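Local coordinates for ferric uptake regulation protein (Pseudomonas aeruginosa, PDB 1MZB) that probably acts as a dimeric, metal-dependent transcription regulator that binds DNA and controls iron-uptake genes in response to cellular iron, at residues V4-S7 against E8-A12; R20-I23 against L24-L27; E107-K110 against R111-E114. All coordinates share one frame; numbering follows the deposited sequence.

How the contacts relate
Contacts 1 and 2 are neighbours; contact 3 is distant. Contact 1 spans helix 4-11 and the residue after it, and contact 2 lies in helix 18-28; their centres are about 12 Å apart. E8 OE1 packs on L24 CD2 at 3.5 Å, and E5 OE2 lies 3.6 Å from Q25 CG. The centre of contact 3, in helix 106-117, is about 31 Å from contact 1's and about 33 Å from contact 2's. The dimer brings contact 1 of one subunit against contact 3 of the other: E8 forms a salt bridge with K110 of the second subunit. Contact 3 supplies zinc ligands. The L27 side chain of contact 2 is about 11 Å from a zinc ion.

Contact 1: residues V4-S7 against E8-A12; sequences VENS and ELRKA
V4, E5 and N6 accept i+4 backbone hydrogen bonds from E8, L9 and R10, in regular alpha-helical geometry; the N6 bond is 2.9 Å from R10 N to N6 O. The short N-terminal helix ends at K11, and A12 leaves helical angles. N6 and R10 lie side by side and point the same way. The amide and guanidinium planes are 83° apart. N6 CB sits over one face of the guanidinium, 3.4 Å from R10 NH1. The two groups share a water, which accepts from N6 ND2 at 2.7 Å and from R10 NH1 at 3.1 Å. E8 turns back along the helix. With CG beside its own backbone N (chi1 -67°), it lays CG 3.2 Å from V4 O. Its OE1 then reaches V4 CG1 at 4.1 Å. E8 OE2 forms a salt bridge with K110 of the second subunit, and V4 packs on R117 of that subunit. E5 OE1 is 5.3 Å from E8 OE1, so the two acids may repel mildly. The lysine probably offsets this and favours an ionised E8, which ties this helix to the dimer partner.

Contact 2: residues R20-I23 against L24-L27; sequences RVKI and LQML
I23, L24 and Q25 form the middle of helix 18-28, an amphipathic helix of the N-terminal winged-helix domain, the probable DNA-binding part of Fur proteins. Their backbone bonds reach one turn along the helix.

I23 O accepts from L27 N at 2.9 Å. L27 then folds its side chain back toward that same oxygen, and L27 CG comes within 3.4 Å of I23 O. The I23 side chain itself leaves the helix and packs on V59 and L60 of helix 53-66 and on L44 of helix 37-46.

L24 N donates to R20 O at 3.2 Å with an N-H...O angle of 162°. L24 CB rests 3.5 Å from that oxygen. With CG opposite the backbone N (chi1 -168°), the isobutyl group packs on F63 of helix 53-66 and against helix 4-11. I23 and L24 thus join this helix to three others.

Q25 is the polar member of the group. Q25 N donates to V21 O, and K22 O takes the next bond, from M26 N. The Q25 side chain is extended beyond CG and runs back along the helix toward its start. Its CG passes 3.2 Å from V21 O, so this oxygen meets both the backbone N-H and the aliphatic part of the same residue. K22 points away from this turn and forms a salt bridge with E49. V21 has CG1 anti to its backbone N (chi1 168°), which brings this methyl across the end of the glutamine: V21 CG1 lies 3.5 Å from Q25 NE2.

Contact 3: residues E107-K110 against R111-E114; sequences EIEK and RQKE. With ZN (zinc ion), chain E; ZN (zinc ion), chain B.
I108 and E109 both meet Q112, one on each branch of its amide. The backbone bonds are regular i+4 pairs. R111, Q112 and E114 donate to E107, I108 and K110, and K113 N reaches E109 O with a longer bond of 3.3 Å.

Metal bonds come from two glutamates. E109 OE2 binds a zinc ion at 2.0 Å, in a site completed by H88, D90, H126 and a water. E107 OE2 binds another zinc ion at 2.0 Å, together with a different water. The E107 chain turns about its CB-CG bond (chi2 59°), which brings its carboxylate to the zinc.

Waters link Q112 to the E109 site. The water on the E109 zinc donates to Q112 OE1 at 2.7 Å, so the glutamine is a second-shell group. Another water, not on a metal, donates to E109 O and, at 3.0 Å, to E109 OE1; it accepts from Q112 NE2 at 3.1 Å. The carboxylate and amide lie side by side with planes 76° apart. These bonds probably fix the amide's rotation.

I108 CG2 touches Q112 OE1 at 3.3 Å, and the two side chains cross obliquely.

One salt bridge lies within 111-114. R111 NH1 donates to E114 OE1 at 3.0 Å, from above the carboxylate plane and 68° out of it.

Helix 106-117 follows strand 100-103 of the mixed sheet, in the probable dimerisation domain. The K110 side chain extends from the helix to helix 4-11 of the second subunit and forms a salt bridge with D85 of that subunit.

Contact 1: residues V4-S7 against E8-A12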
loop_
_atom_site.group_PDB
_atom_site.type_symbol
_atom_site.label_atom_id
_atom_site.label_comp_id
_atom_site.label_asym_id
_atom_site.label_seq_id
_atom_site.Cartn_x
_atom_site.Cartn_y
_atom_site.Cartn_z
ATOM N N VAL A 4 -6.237 18.362 -8.216
ATOM C CA VAL A 4 -5.859 17.540 -7.076
ATOM C C VAL A 4 -4.483 17.925 -6.574
ATOM O O VAL A 4 -4.226 17.879 -5.374
ATOM C CB VAL A 4 -5.888 16.024 -7.446
ATOM C CG1 VAL A 4 -5.166 15.193 -6.383
ATOM C CG2 VAL A 4 -7.320 15.569 -7.570
ATOM N N GLU A 5 -3.592 18.299 -7.488
ATOM C CA GLU A 5 -2.240 18.696 -7.100
ATOM C C GLU A 5 -2.293 19.982 -6.294
ATOM O O GLU A 5 -1.561 20.151 -5.328
ATOM C CB GLU A 5 -1.348 18.915 -8.331
ATOM C CG GLU A 5 -0.951 17.641 -9.064
ATOM C CD GLU A 5 -1.995 17.189 -10.057
ATOM O OE1 GLU A 5 -3.188 17.424 -9.788
ATOM O OE2 GLU A 5 -1.635 16.592 -11.103
ATOM N N ASN A 6 -3.167 20.897 -6.699
ATOM C CA ASN A 6 -3.295 22.161 -5.983
ATOM C C ASN A 6 -3.715 21.925 -4.544
ATOM O O ASN A 6 -3.161 22.525 -3.635
ATOM C CB ASN A 6 -4.311 23.062 -6.681
ATOM C CG ASN A 6 -3.799 23.591 -8.006
ATOM O OD1 ASN A 6 -2.831 23.068 -8.574
ATOM N ND2 ASN A 6 -4.456 24.630 -8.516
ATOM N N SER A 7 -4.687 21.040 -4.340
ATOM C CA SER A 7 -5.157 20.747 -2.997
ATOM C C SER A 7 -4.040 20.130 -2.177
ATOM O O SER A 7 -3.838 20.494 -1.023
ATOM C CB SER A 7 -6.362 19.799 -3.024
ATOM O OG SER A 7 -7.402 20.344 -3.822
ATOM N N GLU A 8 -3.289 19.210 -2.780
ATOM C CA GLU A 8 -2.202 18.574 -2.048
ATOM C C GLU A 8 -1.183 19.588 -1.576
ATOM O O GLU A 8 -0.727 19.537 -0.435
ATOM C CB GLU A 8 -1.526 17.529 -2.927
ATOM C CG GLU A 8 -2.430 16.365 -3.236
ATOM C CD GLU A 8 -1.708 15.289 -4.009
ATOM O OE1 GLU A 8 -1.288 15.579 -5.144
ATOM O OE2 GLU A 8 -1.557 14.171 -3.473
ATOM N N LEU A 9 -0.834 20.516 -2.458
ATOM C CA LEU A 9 0.130 21.556 -2.132
ATOM C C LEU A 9 -0.387 22.503 -1.046
ATOM O O LEU A 9 0.350 22.869 -0.133
ATOM C CB LEU A 9 0.492 22.349 -3.392
ATOM C CG LEU A 9 1.350 21.628 -4.442
ATOM C CD1 LEU A 9 1.564 22.544 -5.645
ATOM C CD2 LEU A 9 2.721 21.249 -3.830
ATOM N N ARG A 10 -1.658 22.899 -1.133
ATOM C CA ARG A 10 -2.220 23.805 -0.127
ATOM C C ARG A 10 -2.321 23.130 1.230
ATOM O O ARG A 10 -1.921 23.706 2.243
ATOM C CB ARG A 10 -3.581 24.324 -0.592
ATOM C CG ARG A 10 -3.425 25.268 -1.768
ATOM C CD ARG A 10 -4.720 25.615 -2.453
ATOM N NE ARG A 10 -4.456 26.511 -3.573
ATOM C CZ ARG A 10 -5.069 26.444 -4.751
ATOM N NH1 ARG A 10 -5.992 25.515 -4.972
ATOM N NH2 ARG A 10 -4.751 27.306 -5.711
ATOM N N LYS A 11 -2.834 21.904 1.253
ATOM C CA LYS A 11 -2.940 21.148 2.496
ATOM C C LYS A 11 -1.572 21.040 3.171
ATOM O O LYS A 11 -1.495 20.911 4.398
ATOM C CB LYS A 11 -3.465 19.738 2.234
ATOM C CG LYS A 11 -4.978 19.564 2.309
ATOM C CD LYS A 11 -5.711 20.002 1.035
ATOM C CE LYS A 11 -5.909 21.513 0.961
ATOM N NZ LYS A 11 -6.495 21.947 -0.349
ATOM N N ALA A 12 -0.505 21.101 2.372
ATOM C CA ALA A 12 0.865 21.004 2.875
ATOM C C ALA A 12 1.490 22.364 3.186
ATOM O O ALA A 12 2.702 22.467 3.369
ATOM C CB ALA A 12 1.740 20.249 1.867
HETATM O O HOH W 1 -7.089 24.550 -7.743
#

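Contact 2: residues R20-I23 against L24-L27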
loop_
_atom_site.group_PDB
_atom_site.type_symbol
_atom_site.label_atom_id
_atom_site.label_comp_id
_atom_site.label_asym_id
_atom_site.label_seq_id
_atom_site.Cartn_x
_atom_site.Cartn_y
_atom_site.Cartn_z
ATOM N N ARG A 20 6.558 23.406 -8.662
ATOM C CA ARG A 20 6.024 22.474 -7.677
ATOM C C ARG A 20 5.007 21.534 -8.309
ATOM O O ARG A 20 4.975 20.340 -8.015
ATOM C CB ARG A 20 5.432 23.230 -6.480
ATOM C CG ARG A 20 6.485 23.817 -5.575
ATOM C CD ARG A 20 5.914 24.671 -4.449
ATOM N NE ARG A 20 7.005 25.240 -3.665
ATOM C CZ ARG A 20 6.888 26.213 -2.761
ATOM N NH1 ARG A 20 5.708 26.769 -2.486
ATOM N NH2 ARG A 20 7.974 26.639 -2.127
ATOM N N VAL A 21 4.184 22.053 -9.215
ATOM C CA VAL A 21 3.211 21.200 -9.871
ATOM C C VAL A 21 3.836 20.182 -10.821
ATOM O O VAL A 21 3.475 18.993 -10.809
ATOM C CB VAL A 21 2.164 22.058 -10.641
ATOM C CG1 VAL A 21 1.342 21.163 -11.568
ATOM C CG2 VAL A 21 1.273 22.762 -9.645
ATOM N N LYS A 22 4.794 20.617 -11.636
ATOM C CA LYS A 22 5.416 19.694 -12.561
ATOM C C LYS A 22 6.180 18.554 -11.855
ATOM O O LYS A 22 6.135 17.405 -12.287
ATOM C CB LYS A 22 6.328 20.452 -13.525
ATOM C CG LYS A 22 5.530 21.162 -14.634
ATOM C CD LYS A 22 6.407 21.949 -15.597
ATOM C CE LYS A 22 5.534 22.565 -16.717
ATOM N NZ LYS A 22 4.515 21.569 -17.187
ATOM N N ILE A 23 6.864 18.875 -10.767
ATOM C CA ILE A 23 7.615 17.839 -10.048
ATOM C C ILE A 23 6.676 16.826 -9.385
ATOM O O ILE A 23 6.907 15.610 -9.424
ATOM C CB ILE A 23 8.573 18.513 -9.045
ATOM C CG1 ILE A 23 9.633 19.281 -9.850
ATOM C CG2 ILE A 23 9.180 17.451 -8.099
ATOM C CD1 ILE A 23 10.513 20.232 -9.056
ATOM N N LEU A 24 5.593 17.312 -8.793
ATOM C CA LEU A 24 4.636 16.409 -8.196
ATOM C C LEU A 24 4.018 15.488 -9.274
ATOM O O LEU A 24 3.745 14.319 -9.021
ATOM C CB LEU A 24 3.547 17.217 -7.485
ATOM C CG LEU A 24 2.629 16.419 -6.561
ATOM C CD1 LEU A 24 3.438 15.801 -5.432
ATOM C CD2 LEU A 24 1.544 17.356 -5.995
ATOM N N GLN A 25 3.817 16.002 -10.486
ATOM C CA GLN A 25 3.237 15.190 -11.555
ATOM C C GLN A 25 4.247 14.148 -11.992
ATOM O O GLN A 25 3.885 13.006 -12.297
ATOM C CB GLN A 25 2.832 16.072 -12.751
ATOM C CG GLN A 25 1.628 16.957 -12.470
ATOM C CD GLN A 25 1.387 17.979 -13.577
ATOM O OE1 GLN A 25 2.290 18.285 -14.356
ATOM N NE2 GLN A 25 0.169 18.530 -13.629
ATOM N N MET A 26 5.525 14.535 -12.012
ATOM C CA MET A 26 6.557 13.586 -12.381
ATOM C C MET A 26 6.593 12.459 -11.352
ATOM O O MET A 26 6.726 11.283 -11.708
ATOM C CB MET A 26 7.921 14.264 -12.452
ATOM C CG MET A 26 8.984 13.341 -13.001
ATOM S SD MET A 26 8.413 12.639 -14.577
ATOM C CE MET A 26 8.268 14.141 -15.568
ATOM N N LEU A 27 6.489 12.807 -10.073
ATOM C CA LEU A 27 6.507 11.793 -9.028
ATOM C C LEU A 27 5.318 10.861 -9.156
ATOM O O LEU A 27 5.439 9.647 -8.938
ATOM C CB LEU A 27 6.456 12.447 -7.648
ATOM C CG LEU A 27 7.753 13.119 -7.216
ATOM C CD1 LEU A 27 7.550 13.791 -5.859
ATOM C CD2 LEU A 27 8.864 12.068 -7.163
#

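Contact 3: residues E107-K110 against R111-E114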
loop_
_atom_site.group_PDB
_atom_site.type_symbol
_atom_site.label_atom_id
_atom_site.label_comp_id
_atom_site.label_asym_id
_atom_site.label_seq_id
_atom_site.Cartn_x
_atom_site.Cartn_y
_atom_site.Cartn_z
ATOM N N GLU A 107 1.085 -8.508 9.640
ATOM C CA GLU A 107 1.448 -9.059 10.948
ATOM C C GLU A 107 2.433 -8.129 11.668
ATOM O O GLU A 107 2.250 -7.798 12.824
ATOM C CB GLU A 107 2.073 -10.447 10.786
ATOM C CG GLU A 107 2.638 -11.064 12.084
ATOM C CD GLU A 107 1.587 -11.227 13.169
ATOM O OE1 GLU A 107 0.403 -11.420 12.813
ATOM O OE2 GLU A 107 1.930 -11.180 14.375
ATOM N N ILE A 108 3.463 -7.687 10.956
ATOM C CA ILE A 108 4.454 -6.783 11.550
ATOM C C ILE A 108 3.823 -5.450 11.885
ATOM O O ILE A 108 4.103 -4.896 12.923
ATOM C CB ILE A 108 5.622 -6.527 10.591
ATOM C CG1 ILE A 108 6.503 -7.764 10.559
ATOM C CG2 ILE A 108 6.421 -5.281 11.009
ATOM C CD1 ILE A 108 7.642 -7.649 9.617
ATOM N N GLU A 109 2.985 -4.919 10.998
ATOM C CA GLU A 109 2.335 -3.639 11.279
ATOM C C GLU A 109 1.497 -3.701 12.562
ATOM O O GLU A 109 1.487 -2.758 13.360
ATOM C CB GLU A 109 1.426 -3.231 10.110
ATOM C CG GLU A 109 2.127 -3.024 8.762
ATOM C CD GLU A 109 3.229 -1.976 8.810
ATOM O OE1 GLU A 109 3.031 -0.910 9.426
ATOM O OE2 GLU A 109 4.288 -2.224 8.198
ATOM N N LYS A 110 0.766 -4.795 12.760
ATOM C CA LYS A 110 -0.052 -4.873 13.957
ATOM C C LYS A 110 0.832 -5.123 15.180
ATOM O O LYS A 110 0.560 -4.586 16.255
ATOM C CB LYS A 110 -1.140 -5.947 13.792
ATOM C CG LYS A 110 -2.371 -5.456 12.967
ATOM C CD LYS A 110 -3.219 -6.658 12.486
ATOM C CE LYS A 110 -4.703 -6.360 12.262
ATOM N NZ LYS A 110 -5.092 -5.576 11.054
ATOM N N ARG A 111 1.906 -5.892 15.011
ATOM C CA ARG A 111 2.812 -6.155 16.138
ATOM C C ARG A 111 3.499 -4.850 16.592
ATOM O O ARG A 111 3.705 -4.639 17.794
ATOM C CB ARG A 111 3.848 -7.206 15.762
ATOM C CG ARG A 111 4.829 -7.512 16.887
ATOM C CD ARG A 111 4.113 -8.259 18.029
ATOM N NE ARG A 111 5.043 -8.635 19.086
ATOM C CZ ARG A 111 4.682 -9.195 20.228
ATOM N NH1 ARG A 111 3.394 -9.458 20.475
ATOM N NH2 ARG A 111 5.615 -9.489 21.125
ATOM N N GLN A 112 3.897 -4.000 15.636
ATOM C CA GLN A 112 4.496 -2.699 15.965
ATOM C C GLN A 112 3.516 -1.874 16.807
ATOM O O GLN A 112 3.910 -1.259 17.794
ATOM C CB GLN A 112 4.832 -1.907 14.698
ATOM C CG GLN A 112 5.990 -2.523 13.954
ATOM C CD GLN A 112 6.261 -1.896 12.602
ATOM O OE1 GLN A 112 7.269 -2.204 11.983
ATOM N NE2 GLN A 112 5.362 -1.030 12.130
ATOM N N LYS A 113 2.249 -1.848 16.400
ATOM C CA LYS A 113 1.224 -1.101 17.155
ATOM C C LYS A 113 1.048 -1.667 18.565
ATOM O O LYS A 113 0.895 -0.917 19.537
ATOM C CB LYS A 113 -0.134 -1.172 16.443
ATOM C CG LYS A 113 -0.243 -0.286 15.213
ATOM C CD LYS A 113 -1.549 -0.541 14.504
ATOM C CE LYS A 113 -1.622 0.150 13.148
ATOM N NZ LYS A 113 -2.781 -0.436 12.380
ATOM N N GLU A 114 1.066 -2.987 18.672
ATOM C CA GLU A 114 0.883 -3.650 19.961
ATOM C C GLU A 114 2.022 -3.315 20.927
ATOM O O GLU A 114 1.776 -3.012 22.093
ATOM C CB GLU A 114 0.763 -5.171 19.755
ATOM C CG GLU A 114 0.580 -5.992 21.045
ATOM C CD GLU A 114 0.355 -7.492 20.786
ATOM O OE1 GLU A 114 0.833 -8.022 19.745
ATOM O OE2 GLU A 114 -0.290 -8.146 21.642
HETATM ZN ZN ZN E . 3.896 -11.562 14.580
HETATM ZN ZN ZN B . 5.579 -0.721 7.888
HETATM O O HOH W 2 2.341 -0.366 12.249
HETATM O O HOH W 3 6.906 -1.871 9.367
HETATM O O HOH W 4 5.329 -9.760 13.902
#